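PDB 4HBK: aldo-keto reductase family 1, member B4 (Aldose reductase) from Schistosoma japonicum, which probably reduces aldehydes and ketones, such as the carbonyl group of aldose sugars, with NADPH as the hydride donor. Local coordinates for residues Ile46-Asn55 and Tyr73-Asn84; Glu85-Glu93 and Glu128-Asn136. All blocks are in the same frame, centred on the assembly; numbering follows the deposited sequence.

In the fold
From the N terminus, 46-55 runs into strand 51-52, the chain passes through helix 60-71, and strand 75-77 returns beside the first strand. Interaction 1 closes this beta-alpha-beta loop of 17 residues. The second strand leads through Tyr82 straight into helix 85-98. The chain then adds strand 107-112 and helix 119-133, and interaction 2 closes a longer loop of 34 residues by packing helix 119-133 on helix 85-98. The two contacts follow in series and neither nests in nor crosses the other. Interaction 1 ties neighbouring barrel strands, interaction 2 neighbouring outer helices. They touch where Ala79 and Tyr80 meet Glu85, Glu128 and Thr129.

Interaction 1 of 2, residues Ile46-Asn55 and Tyr73-Asn84; sequences IPVIGLGTWN and YRHLDCAYVYRN
Leu51 and Asp77 join two parallel strands by backbone hydrogen bonds. Leu51 N gives to His75 O at 2.9 Å and Asp77 N to Leu51 O at 2.8 Å. Further on, Asp77 O takes two bonds from one residue, a longer one from Thr53 N and one from Thr53 OG1 at 2.8 Å. A chi1 of 59° puts this hydroxyl between its own N and carbonyl carbon, where it reaches the same oxygen as the amide. Water 2 links OG1 to Ala79 N and Asn84 OD1. The Asp77 carboxylate forms a salt bridge with Lys111, the residue predicted to lower the pKa of the active-site tyrosine.

At the other end, His75 ND1 donates to Pro47 O at 3.1 Å, with the oxygen in the ring plane. Strands 51-52 and 75-77 are the first two of the aldo-keto reductase (beta/alpha)8 barrel, joined by a right-handed crossover through helix 60-71.

Two contacts are CH-pi. Gly50 CA lies over one face of His75, toward the rim. Trp54 CA sits over the centre of the Tyr82 ring. Tyr82 is the predicted proton donor, and its OH bonds to Lys291.

Apolar contacts are Leu51 CB with Leu76 CD2 and Ile49 CD1 beside Tyr73 CE2.

Interaction 2 of 2, residues Glu85-Glu93 and Glu128-Asn136; sequences EAEIGEALE and ETLKNLRLN
Gly89 and Leu133 mark the close approach of the two backbones, their CA atoms 3.6 Å apart. The axes of helices 85-93 and 128-133 come within 7.7 Å, and their directions differ by 44°. Glycine at 89 lets the last turn of the second helix lie directly on the first. Asn132 O there receives CA-H contacts from Ala86 and Gly89, and water 5 bridges Gly89 O and Leu133 O. The second helix ends in a Schellman motif, with Arg134 at positive phi. These are neighbouring outer helices of the (beta/alpha)8 barrel.

Toward the barrel wall, Leu133 CD2 lies 3.6 Å from Ile88 CG2, the two side chains side by side and pointing the same way. Leu92 CD1 and Leu135 CD2 meet with their side chains nearly at a right angle. Strand 107-112 lies beneath, where Ile108 touches Leu92, Leu133 and Leu135.

Glu85 reaches across with an extended chain. Thr129 OG1 donates to the syn lone pair of its OE1 at 2.7 Å. Water 4 also donates to OE1 and accepts from Asn132 ND2. The other oxygen, OE2, bonds to Ser110 of strand 107-112.

Arg134 bends at chi2 and chi3, which folds its guanidinium over Glu90. Glu90 CB lies over one face, 3.7 Å from NH1. At the edge, Arg134 NH2 forms a salt bridge with Glu93 OE1 at 2.8 Å, and a weak bond from NE adds to it. The oxygen lies near the guanidinium plane, but the carboxylate is turned 75° to that plane.

The exposed Arg134-Glu93 pair is probably weakened by solvent. The buried Glu85 carboxylate has hydrogen-bond partners at both oxygens, which would probably help to stabilise a negative charge there.

Interaction 1 of 2, residues Ile46-Asn55 and Tyr73-Asn84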
loop_
_atom_site.group_PDB
_atom_site.type_symbol
_atom_site.label_atom_id
_atom_site.label_comp_id
_atom_site.label_asym_id
_atom_site.label_seq_id
_atom_site.Cartn_x
_atom_site.Cartn_y
_atom_site.Cartn_z
ATOM N N ILE A 46 -0.115 9.924 8.738
ATOM C CA ILE A 46 -0.902 9.047 7.891
ATOM C C ILE A 46 -1.865 8.197 8.724
ATOM O O ILE A 46 -1.451 7.561 9.687
ATOM C CB ILE A 46 0.023 8.131 7.056
ATOM C CG1 ILE A 46 -0.795 7.206 6.149
ATOM C CG2 ILE A 46 0.958 7.347 7.975
ATOM C CD1 ILE A 46 0.049 6.450 5.126
ATOM N N PRO A 47 -3.154 8.179 8.348
ATOM C CA PRO A 47 -4.186 7.385 9.029
ATOM C C PRO A 47 -3.861 5.897 9.012
ATOM O O PRO A 47 -3.443 5.375 7.979
ATOM C CB PRO A 47 -5.437 7.665 8.197
ATOM C CG PRO A 47 -5.187 9.033 7.607
ATOM C CD PRO A 47 -3.726 8.992 7.262
ATOM N N VAL A 48 -4.047 5.218 10.141
ATOM C CA VAL A 48 -3.560 3.844 10.268
ATOM C C VAL A 48 -4.424 2.809 9.545
ATOM O O VAL A 48 -4.053 1.631 9.461
ATOM C CB VAL A 48 -3.370 3.428 11.744
ATOM C CG1 VAL A 48 -2.218 4.217 12.378
ATOM C CG2 VAL A 48 -4.648 3.631 12.524
ATOM N N ILE A 49 -5.583 3.232 9.047
ATOM C CA ILE A 49 -6.369 2.371 8.163
ATOM C C ILE A 49 -6.801 3.151 6.925
ATOM O O ILE A 49 -7.137 4.332 7.014
ATOM C CB ILE A 49 -7.610 1.721 8.856
ATOM C CG1 ILE A 49 -8.316 0.758 7.885
ATOM C CG2 ILE A 49 -8.577 2.784 9.357
ATOM C CD1 ILE A 49 -9.446 -0.073 8.539
ATOM N N GLY A 50 -6.755 2.488 5.774
ATOM C CA GLY A 50 -7.194 3.083 4.531
ATOM C C GLY A 50 -7.922 2.053 3.698
ATOM O O GLY A 50 -7.767 0.849 3.925
ATOM N N LEU A 51 -8.729 2.511 2.744
ATOM C CA LEU A 51 -9.381 1.593 1.817
ATOM C C LEU A 51 -8.405 1.165 0.734
ATOM O O LEU A 51 -7.848 2.010 0.032
ATOM C CB LEU A 51 -10.600 2.245 1.158
ATOM C CG LEU A 51 -11.291 1.371 0.104
ATOM C CD1 LEU A 51 -12.071 0.261 0.794
ATOM C CD2 LEU A 51 -12.214 2.186 -0.794
ATOM N N GLY A 52 -8.190 -0.139 0.608
ATOM C CA GLY A 52 -7.378 -0.665 -0.470
ATOM C C GLY A 52 -8.244 -0.839 -1.702
ATOM O O GLY A 52 -9.383 -1.302 -1.603
ATOM N N THR A 53 -7.729 -0.451 -2.861
ATOM C CA THR A 53 -8.481 -0.621 -4.094
ATOM C C THR A 53 -7.779 -1.624 -5.011
ATOM O O THR A 53 -6.612 -1.956 -4.823
ATOM C CB THR A 53 -8.684 0.713 -4.837
ATOM O OG1 THR A 53 -7.408 1.295 -5.139
ATOM C CG2 THR A 53 -9.492 1.684 -3.996
ATOM N N TRP A 54 -8.503 -2.127 -5.998
ATOM C CA TRP A 54 -7.892 -3.011 -6.969
ATOM C C TRP A 54 -8.741 -3.037 -8.229
ATOM O O TRP A 54 -9.769 -2.357 -8.306
ATOM C CB TRP A 54 -7.670 -4.412 -6.381
ATOM C CG TRP A 54 -8.817 -5.370 -6.537
ATOM C CD1 TRP A 54 -8.979 -6.299 -7.530
ATOM C CD2 TRP A 54 -9.949 -5.514 -5.666
ATOM N NE1 TRP A 54 -10.146 -7.003 -7.332
ATOM C CE2 TRP A 54 -10.759 -6.540 -6.197
ATOM C CE3 TRP A 54 -10.359 -4.869 -4.493
ATOM C CZ2 TRP A 54 -11.952 -6.940 -5.592
ATOM C CZ3 TRP A 54 -11.546 -5.267 -3.895
ATOM C CH2 TRP A 54 -12.326 -6.296 -4.445
ATOM N N ASN A 55 -8.290 -3.800 -9.217
ATOM C CA ASN A 55 -9.003 -3.912 -10.476
ATOM C C ASN A 55 -10.262 -4.760 -10.302
ATOM O O ASN A 55 -10.380 -5.844 -10.878
ATOM C CB ASN A 55 -8.096 -4.520 -11.551
ATOM C CG ASN A 55 -8.599 -4.249 -12.962
ATOM O OD1 ASN A 55 -7.832 -4.301 -13.923
ATOM N ND2 ASN A 55 -9.890 -3.937 -13.088
ATOM N N TYR A 73 -13.584 6.106 6.962
ATOM C CA TYR A 73 -12.247 6.042 6.370
ATOM C C TYR A 73 -11.805 7.430 5.886
ATOM O O TYR A 73 -12.603 8.163 5.291
ATOM C CB TYR A 73 -12.235 5.116 5.155
ATOM C CG TYR A 73 -12.376 3.622 5.402
ATOM C CD1 TYR A 73 -13.612 3.056 5.713
ATOM C CD2 TYR A 73 -11.280 2.765 5.242
ATOM C CE1 TYR A 73 -13.742 1.689 5.908
ATOM C CE2 TYR A 73 -11.402 1.391 5.427
ATOM C CZ TYR A 73 -12.643 0.864 5.756
ATOM O OH TYR A 73 -12.778 -0.490 5.941
ATOM N N ARG A 74 -10.532 7.771 6.099
ATOM C CA ARG A 74 -9.991 9.064 5.668
ATOM C C ARG A 74 -8.677 8.873 4.892
ATOM O O ARG A 74 -7.824 9.759 4.829
ATOM C CB ARG A 74 -9.794 9.997 6.875
ATOM C CG ARG A 74 -11.107 10.444 7.558
ATOM C CD ARG A 74 -11.958 11.285 6.606
ATOM N NE ARG A 74 -13.230 11.722 7.190
ATOM C CZ ARG A 74 -14.392 11.089 7.031
ATOM N NH1 ARG A 74 -14.461 9.966 6.318
ATOM N NH2 ARG A 74 -15.489 11.574 7.592
ATOM N N HIS A 75 -8.540 7.707 4.283
ATOM C CA HIS A 75 -7.301 7.303 3.649
ATOM C C HIS A 75 -7.683 6.342 2.528
ATOM O O HIS A 75 -8.390 5.363 2.772
ATOM C CB HIS A 75 -6.417 6.620 4.699
ATOM C CG HIS A 75 -5.183 5.966 4.154
ATOM N ND1 HIS A 75 -4.187 5.477 4.975
ATOM C CD2 HIS A 75 -4.796 5.690 2.887
ATOM C CE1 HIS A 75 -3.229 4.948 4.234
ATOM N NE2 HIS A 75 -3.567 5.063 2.967
ATOM N N LEU A 76 -7.257 6.638 1.298
ATOM C CA LEU A 76 -7.536 5.748 0.159
ATOM C C LEU A 76 -6.231 5.354 -0.493
ATOM O O LEU A 76 -5.397 6.212 -0.762
ATOM C CB LEU A 76 -8.431 6.421 -0.889
ATOM C CG LEU A 76 -9.692 7.146 -0.415
ATOM C CD1 LEU A 76 -10.313 7.980 -1.551
ATOM C CD2 LEU A 76 -10.695 6.143 0.105
ATOM N N ASP A 77 -6.054 4.060 -0.752
ATOM C CA ASP A 77 -4.824 3.565 -1.364
ATOM C C ASP A 77 -5.064 3.142 -2.808
ATOM O O ASP A 77 -5.813 2.206 -3.066
ATOM C CB ASP A 77 -4.247 2.408 -0.548
ATOM C CG ASP A 77 -2.948 1.870 -1.121
ATOM O OD1 ASP A 77 -1.864 2.326 -0.701
ATOM O OD2 ASP A 77 -2.998 0.973 -1.985
ATOM N N CYS A 78 -4.429 3.834 -3.750
ATOM C CA CYS A 78 -4.733 3.634 -5.168
ATOM C C CYS A 78 -3.500 3.182 -5.941
ATOM O O CYS A 78 -2.403 3.107 -5.397
ATOM C CB CYS A 78 -5.286 4.928 -5.792
ATOM S SG CYS A 78 -6.591 5.766 -4.828
ATOM N N ALA A 79 -3.678 2.879 -7.219
ATOM C CA ALA A 79 -2.534 2.566 -8.058
ATOM C C ALA A 79 -2.885 2.715 -9.527
ATOM O O ALA A 79 -3.986 2.374 -9.960
ATOM C CB ALA A 79 -1.975 1.166 -7.750
ATOM N N TYR A 80 -1.937 3.250 -10.285
ATOM C CA TYR A 80 -2.122 3.457 -11.705
ATOM C C TYR A 80 -2.472 2.144 -12.371
ATOM O O TYR A 80 -3.305 2.093 -13.269
ATOM C CB TYR A 80 -0.830 4.008 -12.308
ATOM C CG TYR A 80 -0.910 4.282 -13.789
ATOM C CD1 TYR A 80 -1.154 5.564 -14.264
ATOM C CD2 TYR A 80 -0.730 3.261 -14.717
ATOM C CE1 TYR A 80 -1.216 5.824 -15.624
ATOM C CE2 TYR A 80 -0.799 3.511 -16.079
ATOM C CZ TYR A 80 -1.042 4.791 -16.527
ATOM O OH TYR A 80 -1.103 5.049 -17.882
ATOM N N VAL A 81 -1.826 1.073 -11.923
ATOM C CA VAL A 81 -1.912 -0.212 -12.617
ATOM C C VAL A 81 -3.291 -0.881 -12.528
ATOM O O VAL A 81 -3.590 -1.780 -13.308
ATOM C CB VAL A 81 -0.841 -1.206 -12.109
ATOM C CG1 VAL A 81 -1.151 -1.641 -10.687
ATOM C CG2 VAL A 81 -0.768 -2.417 -13.020
ATOM N N TYR A 82 -4.127 -0.460 -11.583
ATOM C CA TYR A 82 -5.465 -1.050 -11.461
ATOM C C TYR A 82 -6.406 -0.447 -12.496
ATOM O O TYR A 82 -7.532 -0.909 -12.667
ATOM C CB TYR A 82 -6.028 -0.836 -10.057
ATOM C CG TYR A 82 -5.179 -1.459 -8.981
ATOM C CD1 TYR A 82 -4.727 -2.770 -9.103
ATOM C CD2 TYR A 82 -4.816 -0.744 -7.857
ATOM C CE1 TYR A 82 -3.949 -3.351 -8.129
ATOM C CE2 TYR A 82 -4.033 -1.319 -6.869
ATOM C CZ TYR A 82 -3.601 -2.621 -7.014
ATOM O OH TYR A 82 -2.823 -3.208 -6.042
ATOM N N ARG A 83 -5.943 0.609 -13.161
ATOM C CA ARG A 83 -6.675 1.219 -14.267
ATOM C C ARG A 83 -8.079 1.692 -13.886
ATOM O O ARG A 83 -9.006 1.593 -14.688
ATOM C CB ARG A 83 -6.759 0.230 -15.432
ATOM C CG ARG A 83 -5.404 -0.075 -16.040
ATOM C CD ARG A 83 -5.474 -0.090 -17.555
ATOM N NE ARG A 83 -5.430 -1.453 -18.070
ATOM C CZ ARG A 83 -4.586 -1.868 -19.010
ATOM N NH1 ARG A 83 -3.716 -1.020 -19.547
ATOM N NH2 ARG A 83 -4.616 -3.131 -19.416
ATOM N N ASN A 84 -8.236 2.208 -12.670
ATOM C CA ASN A 84 -9.537 2.695 -12.221
ATOM C C ASN A 84 -9.449 3.995 -11.442
ATOM O O ASN A 84 -10.365 4.336 -10.699
ATOM C CB ASN A 84 -10.242 1.637 -11.363
ATOM C CG ASN A 84 -9.421 1.230 -10.160
ATOM O OD1 ASN A 84 -8.406 1.857 -9.856
ATOM N ND2 ASN A 84 -9.857 0.183 -9.464
HETATM O O HOH W 1 -9.040 6.414 7.910
HETATM O O HOH W 2 -6.503 2.065 -7.724
HETATM O O HOH W 3 -4.694 -0.765 -2.980
#

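Interaction 2 of 2, residues Glu85-Glu93 and Glu128-Asn136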
loop_
_atom_site.group_PDB
_atom_site.type_symbol
_atom_site.label_atom_id
_atom_site.label_comp_id
_atom_site.label_asym_id
_atom_site.label_seq_id
_atom_site.Cartn_x
_atom_site.Cartn_y
_atom_site.Cartn_z
ATOM N N GLU A 85 -8.349 4.722 -11.602
ATOM C CA GLU A 85 -8.172 5.962 -10.852
ATOM C C GLU A 85 -9.146 7.039 -11.332
ATOM O O GLU A 85 -9.480 7.957 -10.585
ATOM C CB GLU A 85 -6.726 6.456 -10.930
ATOM C CG GLU A 85 -5.733 5.503 -10.279
ATOM C CD GLU A 85 -4.342 6.087 -10.150
ATOM O OE1 GLU A 85 -3.785 6.561 -11.165
ATOM O OE2 GLU A 85 -3.799 6.075 -9.026
ATOM N N ALA A 86 -9.612 6.923 -12.573
ATOM C CA ALA A 86 -10.591 7.874 -13.090
ATOM C C ALA A 86 -11.947 7.671 -12.405
ATOM O O ALA A 86 -12.616 8.636 -12.054
ATOM C CB ALA A 86 -10.716 7.751 -14.608
ATOM N N GLU A 87 -12.338 6.414 -12.206
ATOM C CA GLU A 87 -13.567 6.103 -11.480
ATOM C C GLU A 87 -13.445 6.513 -10.019
ATOM O O GLU A 87 -14.408 6.981 -9.409
ATOM C CB GLU A 87 -13.904 4.611 -11.580
ATOM C CG GLU A 87 -14.460 4.166 -12.928
ATOM C CD GLU A 87 -13.454 4.281 -14.081
ATOM O OE1 GLU A 87 -12.219 4.196 -13.835
ATOM O OE2 GLU A 87 -13.912 4.461 -15.242
ATOM N N ILE A 88 -12.258 6.328 -9.457
ATOM C CA ILE A 88 -12.006 6.730 -8.083
ATOM C C ILE A 88 -12.085 8.256 -7.943
ATOM O O ILE A 88 -12.783 8.778 -7.076
ATOM C CB ILE A 88 -10.641 6.203 -7.600
ATOM C CG1 ILE A 88 -10.735 4.697 -7.334
ATOM C CG2 ILE A 88 -10.181 6.958 -6.347
ATOM C CD1 ILE A 88 -9.403 3.980 -7.177
ATOM N N GLY A 89 -11.368 8.962 -8.810
ATOM C CA GLY A 89 -11.365 10.412 -8.806
ATOM C C GLY A 89 -12.765 11.005 -8.812
ATOM O O GLY A 89 -13.040 11.964 -8.095
ATOM N N GLU A 90 -13.655 10.442 -9.623
ATOM C CA GLU A 90 -15.011 10.976 -9.732
ATOM C C GLU A 90 -15.804 10.691 -8.463
ATOM O O GLU A 90 -16.437 11.593 -7.900
ATOM C CB GLU A 90 -15.740 10.390 -10.945
ATOM C CG GLU A 90 -17.106 11.005 -11.188
ATOM C CD GLU A 90 -17.821 10.395 -12.383
ATOM O OE1 GLU A 90 -18.533 11.141 -13.088
ATOM O OE2 GLU A 90 -17.679 9.174 -12.617
ATOM N N ALA A 91 -15.773 9.437 -8.018
ATOM C CA ALA A 91 -16.446 9.074 -6.780
ATOM C C ALA A 91 -15.932 9.937 -5.625
ATOM O O ALA A 91 -16.710 10.423 -4.804
ATOM C CB ALA A 91 -16.258 7.583 -6.483
ATOM N N LEU A 92 -14.620 10.150 -5.581
ATOM C CA LEU A 92 -14.001 10.965 -4.536
ATOM C C LEU A 92 -14.523 12.402 -4.570
ATOM O O LEU A 92 -14.853 12.985 -3.538
ATOM C CB LEU A 92 -12.482 10.993 -4.710
ATOM C CG LEU A 92 -11.593 11.173 -3.474
ATOM C CD1 LEU A 92 -10.343 11.997 -3.785
ATOM C CD2 LEU A 92 -12.369 11.779 -2.329
ATOM N N GLU A 93 -14.570 12.979 -5.763
ATOM C CA GLU A 93 -14.956 14.376 -5.897
ATOM C C GLU A 93 -16.401 14.561 -5.462
ATOM O O GLU A 93 -16.742 15.533 -4.790
ATOM C CB GLU A 93 -14.774 14.843 -7.336
ATOM C CG GLU A 93 -15.099 16.307 -7.572
ATOM C CD GLU A 93 -14.764 16.710 -8.991
ATOM O OE1 GLU A 93 -15.511 16.312 -9.913
ATOM O OE2 GLU A 93 -13.730 17.387 -9.190
ATOM N N GLU A 128 -0.586 12.271 -14.823
ATOM C CA GLU A 128 -1.687 11.506 -15.378
ATOM C C GLU A 128 -2.571 10.957 -14.266
ATOM O O GLU A 128 -3.787 11.100 -14.300
ATOM C CB GLU A 128 -1.135 10.359 -16.232
ATOM C CG GLU A 128 -2.071 9.167 -16.395
ATOM C CD GLU A 128 -2.882 9.237 -17.669
ATOM O OE1 GLU A 128 -3.421 10.329 -17.968
ATOM O OE2 GLU A 128 -2.968 8.204 -18.378
ATOM N N THR A 129 -1.941 10.323 -13.285
ATOM C CA THR A 129 -2.630 9.835 -12.098
ATOM C C THR A 129 -3.415 10.964 -11.411
ATOM O O THR A 129 -4.572 10.795 -11.050
ATOM C CB THR A 129 -1.618 9.162 -11.120
ATOM O OG1 THR A 129 -1.404 7.798 -11.519
ATOM C CG2 THR A 129 -2.113 9.208 -9.669
ATOM N N LEU A 130 -2.794 12.129 -11.255
ATOM C CA LEU A 130 -3.459 13.266 -10.602
ATOM C C LEU A 130 -4.625 13.771 -11.432
ATOM O O LEU A 130 -5.651 14.189 -10.899
ATOM C CB LEU A 130 -2.478 14.412 -10.375
ATOM C CG LEU A 130 -1.446 14.236 -9.265
ATOM C CD1 LEU A 130 -0.336 15.276 -9.397
ATOM C CD2 LEU A 130 -2.128 14.342 -7.921
ATOM N N LYS A 131 -4.454 13.752 -12.747
ATOM C CA LYS A 131 -5.542 14.113 -13.641
ATOM C C LYS A 131 -6.728 13.191 -13.405
ATOM O O LYS A 131 -7.838 13.652 -13.165
ATOM C CB LYS A 131 -5.083 14.015 -15.097
ATOM C CG LYS A 131 -6.144 14.322 -16.122
ATOM C CD LYS A 131 -5.530 14.348 -17.513
ATOM C CE LYS A 131 -6.599 14.498 -18.589
ATOM N NZ LYS A 131 -6.151 13.937 -19.902
ATOM N N ASN A 132 -6.490 11.883 -13.485
ATOM C CA ASN A 132 -7.548 10.896 -13.284
ATOM C C ASN A 132 -8.202 10.956 -11.906
ATOM O O ASN A 132 -9.412 10.791 -11.786
ATOM C CB ASN A 132 -7.030 9.485 -13.554
ATOM C CG ASN A 132 -6.786 9.233 -15.035
ATOM O OD1 ASN A 132 -7.408 9.858 -15.886
ATOM N ND2 ASN A 132 -5.876 8.323 -15.344
ATOM N N LEU A 133 -7.403 11.186 -10.867
ATOM C CA LEU A 133 -7.929 11.289 -9.503
ATOM C C LEU A 133 -8.581 12.642 -9.256
ATOM O O LEU A 133 -9.232 12.845 -8.231
ATOM C CB LEU A 133 -6.820 11.052 -8.479
ATOM C CG LEU A 133 -6.333 9.603 -8.366
ATOM C CD1 LEU A 133 -5.202 9.468 -7.345
ATOM C CD2 LEU A 133 -7.515 8.693 -8.005
ATOM N N ARG A 134 -8.376 13.577 -10.180
ATOM C CA ARG A 134 -8.971 14.900 -10.056
ATOM C C ARG A 134 -8.406 15.669 -8.853
ATOM O O ARG A 134 -9.111 16.426 -8.191
ATOM C CB ARG A 134 -10.504 14.777 -10.006
ATOM C CG ARG A 134 -11.055 14.241 -11.333
ATOM C CD ARG A 134 -12.284 13.351 -11.178
ATOM N NE ARG A 134 -13.526 14.111 -11.263
ATOM C CZ ARG A 134 -14.454 13.956 -12.206
ATOM N NH1 ARG A 134 -14.310 13.049 -13.165
ATOM N NH2 ARG A 134 -15.545 14.710 -12.174
ATOM N N LEU A 135 -7.111 15.483 -8.611
ATOM C CA LEU A 135 -6.417 16.075 -7.479
ATOM C C LEU A 135 -5.311 17.014 -7.960
ATOM O O LEU A 135 -4.834 16.882 -9.087
ATOM C CB LEU A 135 -5.784 14.962 -6.642
ATOM C CG LEU A 135 -6.758 13.967 -6.018
ATOM C CD1 LEU A 135 -5.986 12.903 -5.231
ATOM C CD2 LEU A 135 -7.756 14.704 -5.128
ATOM N N ASN A 136 -4.888 17.943 -7.103
ATOM C CA ASN A 136 -3.744 18.787 -7.434
ATOM C C ASN A 136 -2.456 18.240 -6.856
ATOM O O ASN A 136 -1.377 18.595 -7.310
ATOM C CB ASN A 136 -3.959 20.229 -6.973
ATOM C CG ASN A 136 -5.226 20.823 -7.545
ATOM O OD1 ASN A 136 -5.464 20.776 -8.750
ATOM N ND2 ASN A 136 -6.064 21.348 -6.680
HETATM O O HOH W 4 -4.380 6.906 -13.657
HETATM O O HOH W 5 -11.356 13.656 -6.571
#